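Long-range contacts in ABC transporter periplasmic-binding protein YtfQ (Mycobacterium smegmatis, PDB 6HBD), which binds beta-D-galactofuranose in this structure and probably serves as the sugar-capturing component of an ABC transporter for furanose sugars: residues G16-G21 against A46-K51; E37-A42 against P267-L272. All blocks are in the same frame, centred on the assembly; numbering follows the deposited sequence.

Contact 1 of 2, residues G16-G21 against A46-K51; sequences GALTLG and AGVNLK
Ala17 meets Gly47 just before strand 19-24 and strand 49-54 begin to pair, the two parallel strands of the beta-alpha-beta unit completed by helix 30-46 in a periplasmic-binding-protein fold. The methyl CB of Ala17 stands 3.5 Å from Gly47 O; Gly47, with positive phi, ends that helix in a Schellman motif and turns the chain toward its strand. At Leu18 the backbone takes hold: its O receives Asn49 N at 2.7 Å, an almost linear bond (165° at the hydrogen), while its side chain meets Val48 by CD2 and also touches Ala273, Lys274 and Ala277 of helix 266-277. Thr19 and Asn49 form the first parallel bridge, lying side by side on one face of the sheet. With Thr19 CG2 anti to the backbone N, this methyl rather than the hydroxyl faces Asn49, 3.6 Å from OD1. Leu20 binds on both sides of Leu50: its N gives to Asn49 O at 2.8 Å, the donor tilted 33° from the carbonyl plane, and its O accepts Lys51 N at 2.7 Å. This one residue bonding to the two neighbours of its bridge partner is the signature of parallel pairing, consistent with segment axes 21° apart. On the opposite face from Thr19, Leu20 CB presses on Val48 CG1 at 3.4 Å, and its CD1 reaches Leu50 CD1, the two leucines running alongside each other. Strand 76-79 continues the sheet beyond, through backbone bonds of Gly21 to Val76 and Ala78. Gly21 pairs with Lys51, whose CB rests by Leu20 O before the chain bends at chi2 and leads away; the last link is a CA-H...O contact from Gly21 CA to Lys51 O at 3.3 Å.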
# COMPACT_ATOMS: atom_id res chain seq x y z
N GLY A 16 -13.85 -23.59 19.79
CA GLY A 16 -12.98 -24.59 19.16
C GLY A 16 -12.98 -24.55 17.64
O GLY A 16 -13.44 -25.50 16.99
N ALA A 17 -12.44 -23.44 17.06
CA ALA A 17 -12.36 -23.14 15.61
C ALA A 17 -10.95 -22.70 15.20
O ALA A 17 -10.11 -22.48 16.08
CB ALA A 17 -13.34 -22.02 15.27
N LEU A 18 -10.72 -22.50 13.88
CA LEU A 18 -9.41 -22.05 13.37
C LEU A 18 -8.87 -20.86 14.16
O LEU A 18 -9.61 -19.90 14.40
CB LEU A 18 -9.50 -21.67 11.88
CG LEU A 18 -8.21 -21.19 11.24
CD1 LEU A 18 -7.23 -22.32 11.06
CD2 LEU A 18 -8.47 -20.58 9.89
N THR A 19 -7.59 -20.92 14.55
CA THR A 19 -6.93 -19.86 15.31
C THR A 19 -5.93 -19.19 14.38
O THR A 19 -5.07 -19.87 13.82
CB THR A 19 -6.28 -20.41 16.58
OG1 THR A 19 -7.21 -21.24 17.29
CG2 THR A 19 -5.75 -19.30 17.48
N LEU A 20 -6.07 -17.87 14.19
CA LEU A 20 -5.23 -17.08 13.29
C LEU A 20 -4.52 -16.01 14.10
O LEU A 20 -5.13 -15.41 14.98
CB LEU A 20 -6.13 -16.43 12.23
CG LEU A 20 -5.52 -15.75 10.98
CD1 LEU A 20 -5.28 -14.28 11.19
CD2 LEU A 20 -4.30 -16.47 10.48
N GLY A 21 -3.24 -15.80 13.84
CA GLY A 21 -2.46 -14.75 14.47
C GLY A 21 -2.06 -13.75 13.40
O GLY A 21 -1.40 -14.15 12.42
N ALA A 46 -16.25 -15.02 9.44
CA ALA A 46 -15.77 -16.36 9.06
C ALA A 46 -15.69 -17.32 10.26
O ALA A 46 -15.58 -18.52 10.06
CB ALA A 46 -14.40 -16.24 8.41
N GLY A 47 -15.73 -16.78 11.49
CA GLY A 47 -15.64 -17.57 12.71
C GLY A 47 -14.22 -18.03 12.99
O GLY A 47 -14.00 -19.18 13.38
N VAL A 48 -13.25 -17.12 12.76
CA VAL A 48 -11.83 -17.38 12.96
C VAL A 48 -11.44 -16.75 14.29
O VAL A 48 -11.84 -15.61 14.54
CB VAL A 48 -11.02 -16.78 11.78
CG1 VAL A 48 -9.52 -16.76 12.08
CG2 VAL A 48 -11.31 -17.53 10.48
N ASN A 49 -10.69 -17.49 15.15
CA ASN A 49 -10.23 -16.90 16.41
C ASN A 49 -8.99 -16.06 16.10
O ASN A 49 -7.90 -16.60 15.96
CB ASN A 49 -9.96 -17.96 17.50
CG ASN A 49 -9.49 -17.34 18.80
OD1 ASN A 49 -8.34 -17.52 19.22
ND2 ASN A 49 -10.35 -16.55 19.44
N LEU A 50 -9.18 -14.75 15.93
CA LEU A 50 -8.10 -13.84 15.57
C LEU A 50 -7.30 -13.41 16.78
O LEU A 50 -7.87 -12.99 17.79
CB LEU A 50 -8.63 -12.59 14.84
CG LEU A 50 -7.61 -11.51 14.44
CD1 LEU A 50 -6.68 -12.00 13.37
CD2 LEU A 50 -8.31 -10.26 13.95
N LYS A 51 -5.98 -13.46 16.64
CA LYS A 51 -5.03 -13.02 17.64
C LYS A 51 -4.30 -11.88 16.94
O LYS A 51 -3.29 -12.07 16.27
CB LYS A 51 -4.11 -14.18 18.06
CG LYS A 51 -4.83 -15.29 18.84
CD LYS A 51 -5.12 -14.90 20.29
CE LYS A 51 -5.56 -16.07 21.14
NZ LYS A 51 -5.53 -15.76 22.59

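Contact 2 of 2, residues E37-A42 against P267-L272; sequences ESIKSA and PELMDL. With ZN (zinc ion), chain J.
In the alpha/beta lobe of the periplasmic-binding-protein fold built on strand 19-24, helix 30-46 and helix 266-277 pack on the same side of the sheet, and Ala42 and Met270 form much of the seam. The segment axes approach to 8.9 Å and are inclined by 51°, close enough for small residues to sit against the neighbouring backbone. Ala42 turns its methyl toward Pro267, placing CB 3.3 Å from the ring nitrogen N and beside CD. The same ring carbon, Pro267 CD, also borders Ser38 OG, which accepts a weak hydrogen bond from Gly266 N just before the segment. Met270 points across the seam and is bent at chi2 (-48°), so that its chain folds along the last turn of 37-42: CG lies 3.6 Å from Ala42 O, and the terminal CE touches Ile39 O, at 3.3 Å, and the Ala42 methyl. Deeper, toward the sheet, Ile39 and Leu269 cross obliquely, Leu269 CD2 touching both Ile39 CG1 and CG2 at 4.0 Å. Ile39 and Leu269 both reach Phe22 of strand 19-24, and Leu269 also rests on Ile102 and Ile120, which ties the helix pair to the sheet core. The interface is thus apolar and largely buried, with Met270 carbons lying against the carbonyl oxygens of Ile39 and Ala42. Glu37, at the start of the segment, looks elsewhere: its side chain, bent at chi2 (-75°), delivers OE2 to a zinc ion at 1.9 Å.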
# COMPACT_ATOMS: atom_id res chain seq x y z
N GLU A 37 -9.53 -2.96 9.92
CA GLU A 37 -10.97 -3.21 10.08
C GLU A 37 -11.40 -4.41 9.23
O GLU A 37 -12.12 -5.28 9.71
CB GLU A 37 -11.81 -1.95 9.74
CG GLU A 37 -13.05 -1.76 10.61
CD GLU A 37 -14.25 -2.65 10.34
OE1 GLU A 37 -14.79 -2.62 9.21
OE2 GLU A 37 -14.68 -3.36 11.28
N SER A 38 -10.91 -4.48 7.96
CA SER A 38 -11.23 -5.60 7.07
C SER A 38 -10.79 -6.94 7.67
O SER A 38 -11.55 -7.90 7.63
CB SER A 38 -10.60 -5.42 5.69
OG SER A 38 -10.90 -6.52 4.85
N ILE A 39 -9.58 -7.00 8.26
CA ILE A 39 -9.09 -8.25 8.85
C ILE A 39 -9.89 -8.63 10.10
O ILE A 39 -10.24 -9.79 10.24
CB ILE A 39 -7.55 -8.21 9.10
CG1 ILE A 39 -6.77 -8.07 7.76
CG2 ILE A 39 -7.10 -9.50 9.83
CD1 ILE A 39 -5.43 -7.42 7.87
N LYS A 40 -10.19 -7.66 10.98
CA LYS A 40 -10.96 -7.93 12.19
C LYS A 40 -12.41 -8.35 11.85
O LYS A 40 -12.87 -9.41 12.30
CB LYS A 40 -10.95 -6.70 13.11
CG LYS A 40 -9.58 -6.46 13.74
CD LYS A 40 -9.46 -5.14 14.51
CE LYS A 40 -8.26 -5.18 15.41
NZ LYS A 40 -7.94 -3.86 16.02
N SER A 41 -13.09 -7.56 11.02
CA SER A 41 -14.46 -7.85 10.60
C SER A 41 -14.58 -9.20 9.88
O SER A 41 -15.48 -9.97 10.22
CB SER A 41 -15.00 -6.73 9.71
OG SER A 41 -14.25 -6.61 8.51
N ALA A 42 -13.69 -9.49 8.93
CA ALA A 42 -13.73 -10.75 8.17
C ALA A 42 -13.51 -11.98 9.03
O ALA A 42 -14.03 -13.04 8.69
CB ALA A 42 -12.71 -10.73 7.06
N PRO A 267 -11.63 -10.90 3.98
CA PRO A 267 -12.31 -12.13 3.52
C PRO A 267 -11.43 -13.19 2.87
O PRO A 267 -11.54 -14.35 3.29
CB PRO A 267 -13.35 -11.59 2.54
CG PRO A 267 -13.61 -10.22 3.00
CD PRO A 267 -12.29 -9.71 3.43
N GLU A 268 -10.55 -12.82 1.89
CA GLU A 268 -9.66 -13.80 1.21
C GLU A 268 -8.61 -14.33 2.18
O GLU A 268 -8.34 -15.55 2.19
CB GLU A 268 -9.00 -13.24 -0.05
CG GLU A 268 -8.57 -14.33 -1.03
CD GLU A 268 -9.70 -15.02 -1.78
OE1 GLU A 268 -10.62 -14.32 -2.25
OE2 GLU A 268 -9.65 -16.26 -1.91
N LEU A 269 -8.09 -13.45 3.06
CA LEU A 269 -7.13 -13.87 4.08
C LEU A 269 -7.70 -15.02 4.90
O LEU A 269 -6.97 -15.96 5.18
CB LEU A 269 -6.77 -12.70 5.00
CG LEU A 269 -5.78 -13.00 6.11
CD1 LEU A 269 -4.49 -13.61 5.55
CD2 LEU A 269 -5.47 -11.76 6.92
N MET A 270 -9.02 -15.01 5.21
CA MET A 270 -9.62 -16.11 5.96
C MET A 270 -9.75 -17.33 5.07
O MET A 270 -9.39 -18.43 5.48
CB MET A 270 -11.01 -15.76 6.51
CG MET A 270 -11.08 -14.51 7.30
SD MET A 270 -9.82 -14.34 8.56
CE MET A 270 -9.66 -12.57 8.62
N ASP A 271 -10.28 -17.15 3.86
CA ASP A 271 -10.48 -18.27 2.94
C ASP A 271 -9.16 -19.05 2.82
O ASP A 271 -9.14 -20.25 3.09
CB ASP A 271 -10.95 -17.75 1.57
CG ASP A 271 -11.25 -18.84 0.54
OD1 ASP A 271 -11.83 -19.90 0.93
OD2 ASP A 271 -10.91 -18.63 -0.66
N LEU A 272 -8.05 -18.34 2.51
CA LEU A 272 -6.71 -18.92 2.37
C LEU A 272 -6.23 -19.52 3.68
O LEU A 272 -5.72 -20.62 3.67
CB LEU A 272 -5.70 -17.87 1.90
CG LEU A 272 -5.96 -17.25 0.52
CD1 LEU A 272 -5.16 -15.99 0.35
CD2 LEU A 272 -5.69 -18.25 -0.60
ZN ZN J . -15.56 -3.33 12.93

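Helix 30-46 carries 37-42 of contact 2 and ends at Ala46, which opens the 46-51 segment of contact 1. The contact centres lie 11 Å apart and on the same side of the chain's centre, and the two meet directly. Met270 bridges them, its CG 3.9 Å from Ala46 CB and its SD 4.0 Å from Val48 CG2, while Leu50 CD2 packs 3.9 Å from Lys40 CA. Contact 2 is the nearer to the sugar: the Ile39 side chain is about 10 Å from bound beta-D-galactofuranose. The centre of contact 1 is about 25 Å from the chain's centre, against 17 Å for contact 2, placing the strand pair farther out.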